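Local coordinates for protein amidohydrolase (Staphylococcus aureus, PDB 3NUR) that probably hydrolyses a carbon-nitrogen bond of a non-peptide amide, using a metal ion held at one end of a TIM barrel; its substrate is unidentified, at residues A[26-31]-A[251-256]; A[188-193]-A[287-292]; A[297-302]-A[330-335]; A[311-316]-A[326-331]. All blocks are in the same frame, centred on the assembly; numbering follows the deposited sequence.

Contact 1: A[26-31]-A[251-256]; sequences TFEEHY and IGHWGE. With CA (calcium ion), chain B.
Glu28 reaches across to the turn after strand 249-251, where its carboxylate comes up against the CA of Gly252 and beside the ring of His253. The tight part is the carboxylate end. Glu28 OE2 stands 3.9 Å from Gly252 CA, and because glycine carries no side chain, the acid can lie this close to the backbone. An extended side chain, CG anti to the backbone N (chi1 -163°), carries the two oxygens the full distance from strand 24-31. There they divide their work, so each oxygen has its own partner: the metal for OE1, the Ser291 hydroxyl for OE2. Glu28 and His30, at the end of the first strand, probably correspond to the HxH pair of classical amidohydrolases in the TIM barrel, with glutamate in place of the first histidine; His30 joins the calcium through NE2, at 2.3 Å. On the looser side is His253, partly exposed, whose ring meets Glu28 only at van der Waals range (His253 CE1 to Glu28 OE1 3.8 Å), the carboxylate and ring planes turned 56° apart. Glu256 helps fix the rotation of the imidazole: His253 ND1 donates to Glu256 OE2 at 2.8 Å, nearly in the ring plane but 36° out of the carboxylate plane, in a His-carboxylate bond. At the far corner of the ring, His253 NE2 has a weak 3.2 Å bond to the metal-bound water 1.

Contact 2: A[188-193]-A[287-292]; sequences PIYLHP and YITPSG. With CA (calcium ion), chain B.
Tyr190 and Thr289 meet head-on inside the barrel, their side chains arriving from opposite directions, and together they supply most of the buried surface. The phenol of Tyr190 ends in a short hydrogen bond, Tyr190 OH to Thr289 OG1 at 2.7 Å, in which either hydroxyl could be the donor. The tyrosine ring swings away from its backbone N (chi1 -159°) and so crosses the gap between two strands that are not neighbours in the sheet. Threonine suits the receiving end because it offers both kinds of contact: beside the polar OG1, Thr289 CG2 packs obliquely against the ring, 3.9 Å from Tyr190 CE1. Strands 189-192 and 286-288 belong to one parallel half of the TIM barrel, with 249-251 between them, and the bond spans the interior near the metal-binding end. Two residues beyond Tyr190, on the same inward side, His192 binds the calcium through NE2. His192 ND1 donates to Pro193 O at 2.7 Å, on a lone pair in the carbonyl plane, which fixes the rotation of the ring. Ser291 OG comes within 3.9 Å of Tyr190 OH; it accepts from His253 N, though its stronger partner is Glu28, to which Tyr190 OH also makes a weak bond.

Contact 3: A[297-302]-A[330-335]; sequences PQFDLV and DELGLT
The ring of Phe299 is the one flat group at the centre of this contact, and the methyl CD1 of Leu332 sits squarely over one of its faces. Leu332 CD1 is 3.8 Å from the Phe299 ring centroid and only 8° off the normal, a well-centred CH-pi contact. Leu334 comes from a different quarter, meeting Phe299 from the opposite direction and obliquely at the far end of the ring, where Leu334 CD2 lies 3.6 Å from Phe299 CZ. The second methyl of Leu332, CD2, adds to the grip by touching the ring carbon CD2 of Phe299 at 4.0 Å. Phenylalanine fits because a chi1 of 171°, which turns CG to the far side of CB from the backbone N, lets the ring project well clear of the helix, and branched leucines can cup it from two directions. The chain turns at Gly333 between the two leucines, and its positive phi of 65° is easily adopted without a side chain. Just beyond, Thr335 is the N-cap of helix 336-351, and its own N is bonded to the side chain of Glu338, as in a capping box. The contact thus docks helix 296-306 on the connection into the C-terminal helix, near the outside of the barrel. Phe299 also touches Ile342 of helix 336-351, Ile311, and Trp254 from the turn after strand 249-251.

Contact 4: A[311-316]-A[326-331]; sequences ILYAAD and GVFLDE. With CA (calcium ion), chain B.
Tyr313 meets two consecutive residues of the 326-331 segment, Leu329 over one ring face and Phe328 near its hydroxyl. Leu329 runs antiparallel to the phenol side chain and sets Leu329 CD1 above the ring centre, 4.0 Å from the Tyr313 centroid and 10° off the normal, a CH-pi contact; the other methyl, Leu329 CD2, touches Tyr313 CE1 at 3.9 Å. Its CG lies beside the backbone N (chi1 -57°), a rotation that lays both methyls along the ring. The hydroxyl lies at the edge of the Phe328 ring, near its plane, with Tyr313 OH 3.5 Å from Phe328 CB. Tyrosine is apt here because its long, flat body packs against apolar side chains while the polar tip, buried among carbons, has a partner in its hydrogen bond to the carbonyl of Leu325. What presents the two apolar side chains together is the type I turn from Phe328 to Glu331, which follows a weakly bonded helical turn and is closed by Glu331 N to Phe328 O at 3.0 Å. On the other side, 311-316 occupies the place of the eighth strand of the TIM barrel. Its backbone bonds to Ile288 on one flank and to Phe27 on the other, so it joins the last strand before it to the first. At its end stands Asp316, where amidohydrolases carry the metal-binding aspartate of the eighth strand. Asp316 OD1 binds the calcium at 2.1 Å, while OD2 takes a weak hydrogen bond from the metal-bound water 1. Farther out, Leu329 is backed by Ile342 of helix 336-351.

From the N terminus, the chain leaves the first barrel strand at 26-31 and the fifth at 188-193 before 251-256 closes contact 1; 287-292 then closes contact 2, so these two long loops cross, and their centres lie about 4 Å apart around the shared calcium. Contacts 3 and 4 come after these two: 297-302 opens contact 3, 311-316 opens contact 4 within it, and both end on one stretch that shares Asp330 and Glu331. Contact 1 joins the first strand to the loop after 249-251, and contact 2 spans two strands of one half-barrel; contacts 3 and 4 fasten the C-terminal region to the barrel, and Asp316 carries contact 4 back to the metal.

Contact 1: A[26-31]-A[251-256]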
# COMPACT_ATOMS: atom_id res chain seq x y z
N THR A 26 2.13 -4.65 -11.15
CA THR A 26 2.41 -4.99 -9.74
C THR A 26 2.34 -3.70 -8.89
O THR A 26 2.88 -2.65 -9.29
CB THR A 26 3.66 -5.84 -9.58
OG1 THR A 26 4.75 -5.19 -10.21
CG2 THR A 26 3.51 -7.28 -10.15
N PHE A 27 1.65 -3.77 -7.74
CA PHE A 27 1.30 -2.58 -6.95
C PHE A 27 2.11 -2.21 -5.71
O PHE A 27 1.92 -1.11 -5.18
CB PHE A 27 -0.19 -2.61 -6.65
CG PHE A 27 -1.06 -2.16 -7.79
CD1 PHE A 27 -1.55 -0.86 -7.84
CD2 PHE A 27 -1.40 -3.05 -8.82
CE1 PHE A 27 -2.35 -0.44 -8.91
CE2 PHE A 27 -2.23 -2.63 -9.87
CZ PHE A 27 -2.70 -1.33 -9.91
N GLU A 28 2.96 -3.12 -5.21
CA GLU A 28 3.73 -2.81 -4.00
C GLU A 28 5.18 -3.08 -4.30
O GLU A 28 5.70 -4.13 -3.96
CB GLU A 28 3.22 -3.64 -2.79
CG GLU A 28 3.67 -3.07 -1.45
CD GLU A 28 3.39 -4.00 -0.29
OE1 GLU A 28 4.36 -4.40 0.39
OE2 GLU A 28 2.21 -4.37 -0.08
N GLU A 29 5.80 -2.17 -5.06
CA GLU A 29 7.17 -2.35 -5.55
C GLU A 29 7.93 -1.12 -5.10
O GLU A 29 7.46 0.01 -5.33
CB GLU A 29 7.11 -2.50 -7.09
CG GLU A 29 5.96 -3.42 -7.56
CD GLU A 29 5.84 -4.79 -6.88
OE1 GLU A 29 6.88 -5.47 -6.70
OE2 GLU A 29 4.70 -5.19 -6.54
N HIS A 30 9.06 -1.34 -4.42
CA HIS A 30 9.77 -0.27 -3.74
C HIS A 30 11.07 0.21 -4.30
O HIS A 30 11.82 -0.55 -4.91
CB HIS A 30 9.97 -0.66 -2.26
CG HIS A 30 8.69 -1.02 -1.56
ND1 HIS A 30 7.71 -0.07 -1.28
CD2 HIS A 30 8.28 -2.22 -1.06
CE1 HIS A 30 6.74 -0.71 -0.65
NE2 HIS A 30 7.03 -2.01 -0.50
N TYR A 31 11.37 1.46 -3.99
CA TYR A 31 12.65 2.07 -4.32
C TYR A 31 13.10 2.93 -3.15
O TYR A 31 12.27 3.37 -2.36
CB TYR A 31 12.54 2.93 -5.61
CG TYR A 31 11.89 4.28 -5.39
CD1 TYR A 31 10.50 4.39 -5.34
CD2 TYR A 31 12.65 5.42 -5.12
CE1 TYR A 31 9.89 5.61 -5.08
CE2 TYR A 31 12.05 6.64 -4.85
CZ TYR A 31 10.67 6.73 -4.82
OH TYR A 31 10.04 7.91 -4.55
N ILE A 251 -4.59 -2.16 0.27
CA ILE A 251 -3.87 -2.78 1.38
C ILE A 251 -3.26 -4.08 0.90
O ILE A 251 -3.88 -4.80 0.12
CB ILE A 251 -4.69 -2.96 2.66
CG1 ILE A 251 -6.02 -3.75 2.40
CG2 ILE A 251 -4.90 -1.58 3.38
CD1 ILE A 251 -6.90 -3.98 3.70
N GLY A 252 -2.06 -4.36 1.38
CA GLY A 252 -1.31 -5.55 1.02
C GLY A 252 -1.46 -6.68 2.00
O GLY A 252 -2.39 -6.71 2.81
N HIS A 253 -0.53 -7.65 1.92
CA HIS A 253 -0.48 -8.83 2.79
C HIS A 253 -1.83 -9.48 2.99
O HIS A 253 -2.21 -9.86 4.12
CB HIS A 253 0.25 -8.48 4.10
CG HIS A 253 1.54 -7.75 3.82
ND1 HIS A 253 1.59 -6.36 3.79
CD2 HIS A 253 2.74 -8.25 3.45
CE1 HIS A 253 2.82 -6.07 3.40
NE2 HIS A 253 3.55 -7.17 3.21
N TRP A 254 -2.55 -9.66 1.85
CA TRP A 254 -3.86 -10.30 1.79
C TRP A 254 -4.95 -9.61 2.64
O TRP A 254 -5.92 -10.25 3.06
CB TRP A 254 -3.74 -11.81 2.12
CG TRP A 254 -2.96 -12.60 1.10
CD1 TRP A 254 -1.82 -13.32 1.32
CD2 TRP A 254 -3.31 -12.81 -0.28
NE1 TRP A 254 -1.42 -13.94 0.16
CE2 TRP A 254 -2.33 -13.67 -0.83
CE3 TRP A 254 -4.37 -12.38 -1.10
CZ2 TRP A 254 -2.37 -14.10 -2.17
CZ3 TRP A 254 -4.38 -12.75 -2.44
CH2 TRP A 254 -3.39 -13.60 -2.96
N GLY A 255 -4.80 -8.30 2.86
CA GLY A 255 -5.78 -7.55 3.64
C GLY A 255 -5.41 -7.27 5.07
O GLY A 255 -6.25 -6.75 5.83
N GLU A 256 -4.14 -7.58 5.48
CA GLU A 256 -3.65 -7.22 6.83
C GLU A 256 -4.59 -7.71 7.93
O GLU A 256 -4.90 -6.97 8.88
CB GLU A 256 -3.44 -5.69 6.90
CG GLU A 256 -2.62 -5.12 5.73
CD GLU A 256 -1.13 -5.44 5.69
OE1 GLU A 256 -0.66 -6.26 6.51
OE2 GLU A 256 -0.42 -4.81 4.87
CA CA B . 6.25 -3.59 1.04
O HOH W 1 5.98 -5.17 2.52
O HOH W 2 8.04 -3.11 2.33

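Contact 2: A[188-193]-A[287-292]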
# COMPACT_ATOMS: atom_id res chain seq x y z
N PRO A 188 -6.02 6.28 -5.93
CA PRO A 188 -6.08 5.55 -4.65
C PRO A 188 -4.91 5.88 -3.71
O PRO A 188 -3.89 6.47 -4.10
CB PRO A 188 -6.00 4.09 -5.10
CG PRO A 188 -5.09 4.13 -6.31
CD PRO A 188 -5.40 5.44 -7.00
N ILE A 189 -5.05 5.47 -2.45
CA ILE A 189 -4.00 5.57 -1.43
C ILE A 189 -3.69 4.13 -1.00
O ILE A 189 -4.59 3.41 -0.56
CB ILE A 189 -4.40 6.44 -0.20
CG1 ILE A 189 -4.64 7.94 -0.57
CG2 ILE A 189 -3.37 6.31 0.91
CD1 ILE A 189 -5.33 8.72 0.52
N TYR A 190 -2.44 3.72 -1.09
CA TYR A 190 -1.98 2.40 -0.63
C TYR A 190 -1.52 2.63 0.82
O TYR A 190 -0.64 3.46 1.05
CB TYR A 190 -0.79 1.90 -1.50
CG TYR A 190 -0.56 0.40 -1.47
CD1 TYR A 190 -0.58 -0.35 -2.64
CD2 TYR A 190 -0.26 -0.27 -0.28
CE1 TYR A 190 -0.38 -1.73 -2.63
CE2 TYR A 190 -0.03 -1.65 -0.25
CZ TYR A 190 -0.08 -2.37 -1.44
OH TYR A 190 0.08 -3.74 -1.43
N LEU A 191 -2.13 1.92 1.80
CA LEU A 191 -1.77 2.05 3.23
C LEU A 191 -0.89 0.85 3.56
O LEU A 191 -1.36 -0.29 3.52
CB LEU A 191 -3.03 2.07 4.10
CG LEU A 191 -2.86 2.45 5.58
CD1 LEU A 191 -2.40 3.93 5.73
CD2 LEU A 191 -4.18 2.25 6.33
N HIS A 192 0.39 1.11 3.83
CA HIS A 192 1.44 0.10 4.03
C HIS A 192 1.92 0.05 5.49
O HIS A 192 1.95 1.09 6.15
CB HIS A 192 2.62 0.49 3.10
CG HIS A 192 3.76 -0.49 3.01
ND1 HIS A 192 4.66 -0.65 4.03
CD2 HIS A 192 4.12 -1.30 1.99
CE1 HIS A 192 5.50 -1.59 3.63
NE2 HIS A 192 5.22 -2.00 2.41
N PRO A 193 2.40 -1.11 5.98
CA PRO A 193 2.89 -1.16 7.37
C PRO A 193 4.22 -0.42 7.60
O PRO A 193 4.96 -0.11 6.66
CB PRO A 193 3.06 -2.66 7.63
CG PRO A 193 3.27 -3.27 6.27
CD PRO A 193 2.36 -2.47 5.37
N TYR A 287 -8.99 -2.34 -2.20
CA TYR A 287 -8.41 -3.35 -3.09
C TYR A 287 -7.41 -4.09 -2.21
O TYR A 287 -6.82 -3.50 -1.31
CB TYR A 287 -7.66 -2.73 -4.28
CG TYR A 287 -8.59 -2.22 -5.34
CD1 TYR A 287 -8.95 -3.02 -6.43
CD2 TYR A 287 -9.13 -0.94 -5.27
CE1 TYR A 287 -9.80 -2.54 -7.42
CE2 TYR A 287 -9.97 -0.45 -6.26
CZ TYR A 287 -10.31 -1.26 -7.33
OH TYR A 287 -11.14 -0.77 -8.32
N ILE A 288 -7.22 -5.37 -2.47
CA ILE A 288 -6.28 -6.15 -1.65
C ILE A 288 -5.17 -6.72 -2.56
O ILE A 288 -5.46 -7.19 -3.66
CB ILE A 288 -7.06 -7.27 -0.90
CG1 ILE A 288 -7.94 -6.68 0.24
CG2 ILE A 288 -6.12 -8.38 -0.39
CD1 ILE A 288 -8.94 -7.65 0.86
N THR A 289 -3.92 -6.76 -2.05
CA THR A 289 -2.81 -7.36 -2.79
C THR A 289 -2.13 -8.45 -1.94
O THR A 289 -2.28 -8.44 -0.72
CB THR A 289 -1.75 -6.31 -3.28
OG1 THR A 289 -0.66 -6.18 -2.34
CG2 THR A 289 -2.32 -4.96 -3.71
N PRO A 290 -1.33 -9.34 -2.58
CA PRO A 290 -0.64 -10.39 -1.82
C PRO A 290 0.69 -9.93 -1.22
O PRO A 290 1.25 -10.65 -0.40
CB PRO A 290 -0.33 -11.46 -2.88
CG PRO A 290 -0.88 -10.96 -4.18
CD PRO A 290 -1.12 -9.51 -4.04
N SER A 291 1.26 -8.79 -1.70
CA SER A 291 2.61 -8.33 -1.31
C SER A 291 3.66 -9.46 -1.42
O SER A 291 4.45 -9.67 -0.49
CB SER A 291 2.62 -7.76 0.11
OG SER A 291 1.57 -6.84 0.31
N GLY A 292 3.62 -10.22 -2.51
CA GLY A 292 4.57 -11.31 -2.75
C GLY A 292 4.42 -12.54 -1.87
O GLY A 292 5.28 -13.42 -1.89
CA CA B . 6.25 -3.59 1.04
O HOH W 1 5.98 -5.17 2.52
O HOH W 2 8.04 -3.11 2.33

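Contact 3: A[297-302]-A[330-335]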
# COMPACT_ATOMS: atom_id res chain seq x y z
N PRO A 297 -4.26 -20.61 0.41
CA PRO A 297 -5.37 -20.48 1.39
C PRO A 297 -5.85 -19.04 1.64
O PRO A 297 -7.06 -18.81 1.73
CB PRO A 297 -4.82 -21.16 2.65
CG PRO A 297 -3.74 -22.11 2.12
CD PRO A 297 -3.11 -21.35 1.00
N GLN A 298 -4.93 -18.08 1.66
CA GLN A 298 -5.24 -16.66 1.87
C GLN A 298 -5.91 -16.10 0.61
O GLN A 298 -6.89 -15.37 0.73
CB GLN A 298 -3.97 -15.86 2.22
CG GLN A 298 -3.44 -16.14 3.64
CD GLN A 298 -2.73 -17.46 3.78
OE1 GLN A 298 -2.26 -18.06 2.80
NE2 GLN A 298 -2.73 -18.02 4.99
N PHE A 299 -5.43 -16.50 -0.58
CA PHE A 299 -6.08 -16.08 -1.84
C PHE A 299 -7.54 -16.53 -1.83
O PHE A 299 -8.43 -15.72 -2.10
CB PHE A 299 -5.38 -16.65 -3.09
CG PHE A 299 -6.20 -16.38 -4.33
CD1 PHE A 299 -6.17 -15.13 -4.94
CD2 PHE A 299 -7.06 -17.35 -4.84
CE1 PHE A 299 -7.01 -14.86 -6.03
CE2 PHE A 299 -7.89 -17.08 -5.92
CZ PHE A 299 -7.85 -15.84 -6.52
N ASP A 300 -7.79 -17.82 -1.51
CA ASP A 300 -9.17 -18.35 -1.47
C ASP A 300 -10.07 -17.58 -0.51
O ASP A 300 -11.21 -17.28 -0.86
CB ASP A 300 -9.18 -19.84 -1.14
CG ASP A 300 -8.52 -20.73 -2.18
OD1 ASP A 300 -8.32 -20.26 -3.32
OD2 ASP A 300 -8.16 -21.87 -1.84
N LEU A 301 -9.55 -17.24 0.69
CA LEU A 301 -10.33 -16.47 1.67
C LEU A 301 -10.70 -15.09 1.11
O LEU A 301 -11.86 -14.67 1.19
CB LEU A 301 -9.52 -16.32 2.97
CG LEU A 301 -10.16 -15.43 4.06
CD1 LEU A 301 -11.28 -16.17 4.77
CD2 LEU A 301 -9.12 -14.99 5.08
N VAL A 302 -9.71 -14.39 0.54
CA VAL A 302 -9.87 -13.03 0.01
C VAL A 302 -10.86 -13.06 -1.16
O VAL A 302 -11.76 -12.23 -1.20
CB VAL A 302 -8.48 -12.42 -0.35
CG1 VAL A 302 -8.61 -11.18 -1.23
CG2 VAL A 302 -7.67 -12.12 0.92
N ASP A 330 -1.70 -19.22 -12.25
CA ASP A 330 -2.09 -20.43 -12.99
C ASP A 330 -2.37 -21.63 -12.05
O ASP A 330 -2.80 -22.69 -12.53
CB ASP A 330 -0.97 -20.80 -13.98
CG ASP A 330 -0.79 -19.77 -15.07
OD1 ASP A 330 -1.80 -19.18 -15.51
OD2 ASP A 330 0.36 -19.56 -15.49
N GLU A 331 -2.10 -21.49 -10.74
CA GLU A 331 -2.22 -22.58 -9.76
C GLU A 331 -3.41 -22.43 -8.82
O GLU A 331 -3.47 -23.09 -7.78
CB GLU A 331 -0.93 -22.68 -8.93
CG GLU A 331 0.35 -22.66 -9.74
CD GLU A 331 1.63 -22.88 -8.96
OE1 GLU A 331 2.62 -23.35 -9.56
OE2 GLU A 331 1.65 -22.59 -7.74
N LEU A 332 -4.34 -21.54 -9.16
CA LEU A 332 -5.45 -21.23 -8.26
C LEU A 332 -6.83 -21.67 -8.72
O LEU A 332 -7.83 -21.33 -8.08
CB LEU A 332 -5.44 -19.72 -7.95
CG LEU A 332 -4.14 -19.12 -7.36
CD1 LEU A 332 -4.20 -17.62 -7.42
CD2 LEU A 332 -3.90 -19.58 -5.91
N GLY A 333 -6.88 -22.42 -9.82
CA GLY A 333 -8.14 -22.88 -10.42
C GLY A 333 -9.02 -21.75 -10.95
O GLY A 333 -10.24 -21.85 -10.90
N LEU A 334 -8.40 -20.67 -11.44
CA LEU A 334 -9.12 -19.50 -11.93
C LEU A 334 -9.48 -19.61 -13.42
O LEU A 334 -8.76 -20.24 -14.19
CB LEU A 334 -8.25 -18.24 -11.75
CG LEU A 334 -7.84 -17.84 -10.32
CD1 LEU A 334 -6.77 -16.75 -10.37
CD2 LEU A 334 -9.05 -17.39 -9.52
N THR A 335 -10.54 -18.92 -13.82
CA THR A 335 -10.90 -18.78 -15.25
C THR A 335 -9.87 -17.78 -15.84
O THR A 335 -9.22 -17.05 -15.09
CB THR A 335 -12.31 -18.18 -15.41
OG1 THR A 335 -12.33 -16.86 -14.84
CG2 THR A 335 -13.41 -19.05 -14.80

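Contact 4: A[311-316]-A[326-331]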
# COMPACT_ATOMS: atom_id res chain seq x y z
N ILE A 311 -9.09 -7.60 -6.24
CA ILE A 311 -7.74 -8.12 -6.02
C ILE A 311 -6.75 -7.57 -7.05
O ILE A 311 -6.99 -7.65 -8.25
CB ILE A 311 -7.72 -9.68 -5.95
CG1 ILE A 311 -8.69 -10.20 -4.85
CG2 ILE A 311 -6.30 -10.23 -5.76
CD1 ILE A 311 -8.99 -11.71 -4.97
N LEU A 312 -5.64 -7.02 -6.56
CA LEU A 312 -4.56 -6.51 -7.39
C LEU A 312 -3.31 -7.34 -7.16
O LEU A 312 -3.22 -7.99 -6.13
CB LEU A 312 -4.26 -5.02 -7.07
CG LEU A 312 -5.41 -4.04 -7.24
CD1 LEU A 312 -5.01 -2.65 -6.72
CD2 LEU A 312 -5.89 -3.97 -8.69
N TYR A 313 -2.38 -7.37 -8.11
CA TYR A 313 -1.16 -8.16 -7.98
C TYR A 313 -0.02 -7.32 -7.43
O TYR A 313 -0.03 -6.10 -7.58
CB TYR A 313 -0.82 -8.84 -9.32
CG TYR A 313 -0.16 -10.19 -9.22
CD1 TYR A 313 -0.47 -11.07 -8.18
CD2 TYR A 313 0.75 -10.62 -10.18
CE1 TYR A 313 0.11 -12.34 -8.11
CE2 TYR A 313 1.34 -11.89 -10.12
CZ TYR A 313 1.02 -12.74 -9.08
OH TYR A 313 1.61 -13.98 -9.01
N ALA A 314 0.92 -7.94 -6.72
CA ALA A 314 2.06 -7.24 -6.09
C ALA A 314 3.09 -8.26 -5.65
O ALA A 314 2.72 -9.35 -5.22
CB ALA A 314 1.58 -6.44 -4.88
N ALA A 315 4.38 -7.88 -5.71
CA ALA A 315 5.49 -8.77 -5.35
C ALA A 315 6.26 -8.35 -4.11
O ALA A 315 7.02 -9.16 -3.59
CB ALA A 315 6.48 -8.82 -6.52
N ASP A 316 6.16 -7.08 -3.69
CA ASP A 316 6.97 -6.50 -2.59
C ASP A 316 8.46 -6.46 -3.03
O ASP A 316 9.38 -6.53 -2.20
CB ASP A 316 6.77 -7.23 -1.23
CG ASP A 316 7.07 -6.35 -0.04
OD1 ASP A 316 7.09 -5.09 -0.21
OD2 ASP A 316 7.39 -6.91 1.06
N GLY A 326 5.32 -15.14 -11.81
CA GLY A 326 4.79 -15.31 -13.16
C GLY A 326 3.92 -16.53 -13.42
O GLY A 326 3.29 -16.60 -14.47
N VAL A 327 3.89 -17.50 -12.46
CA VAL A 327 3.09 -18.72 -12.64
C VAL A 327 2.02 -18.92 -11.55
O VAL A 327 1.14 -19.76 -11.73
CB VAL A 327 3.97 -19.99 -12.84
CG1 VAL A 327 4.87 -19.85 -14.08
CG2 VAL A 327 4.80 -20.31 -11.60
N PHE A 328 2.08 -18.17 -10.44
CA PHE A 328 1.17 -18.33 -9.31
C PHE A 328 -0.30 -18.26 -9.70
O PHE A 328 -1.09 -19.08 -9.24
CB PHE A 328 1.48 -17.34 -8.18
CG PHE A 328 0.54 -17.36 -7.00
CD1 PHE A 328 0.48 -18.47 -6.16
CD2 PHE A 328 -0.26 -16.26 -6.70
CE1 PHE A 328 -0.40 -18.49 -5.06
CE2 PHE A 328 -1.10 -16.26 -5.57
CZ PHE A 328 -1.16 -17.38 -4.76
N LEU A 329 -0.66 -17.31 -10.56
CA LEU A 329 -2.06 -17.16 -10.97
C LEU A 329 -2.60 -18.34 -11.78
O LEU A 329 -3.82 -18.48 -11.93
CB LEU A 329 -2.31 -15.81 -11.66
CG LEU A 329 -1.95 -14.56 -10.84
CD1 LEU A 329 -2.09 -13.30 -11.67
CD2 LEU A 329 -2.79 -14.45 -9.56
N ASP A 330 -1.70 -19.22 -12.25
CA ASP A 330 -2.09 -20.43 -12.99
C ASP A 330 -2.37 -21.63 -12.05
O ASP A 330 -2.80 -22.69 -12.53
CB ASP A 330 -0.97 -20.80 -13.98
CG ASP A 330 -0.79 -19.77 -15.07
OD1 ASP A 330 -1.80 -19.18 -15.51
OD2 ASP A 330 0.36 -19.56 -15.49
N GLU A 331 -2.10 -21.49 -10.74
CA GLU A 331 -2.22 -22.58 -9.76
C GLU A 331 -3.41 -22.43 -8.82
O GLU A 331 -3.47 -23.09 -7.78
CB GLU A 331 -0.93 -22.68 -8.93
CG GLU A 331 0.35 -22.66 -9.74
CD GLU A 331 1.63 -22.88 -8.96
OE1 GLU A 331 2.62 -23.35 -9.56
OE2 GLU A 331 1.65 -22.59 -7.74
CA CA B . 6.25 -3.59 1.04
O HOH W 1 5.98 -5.17 2.52
O HOH W 2 8.04 -3.11 2.33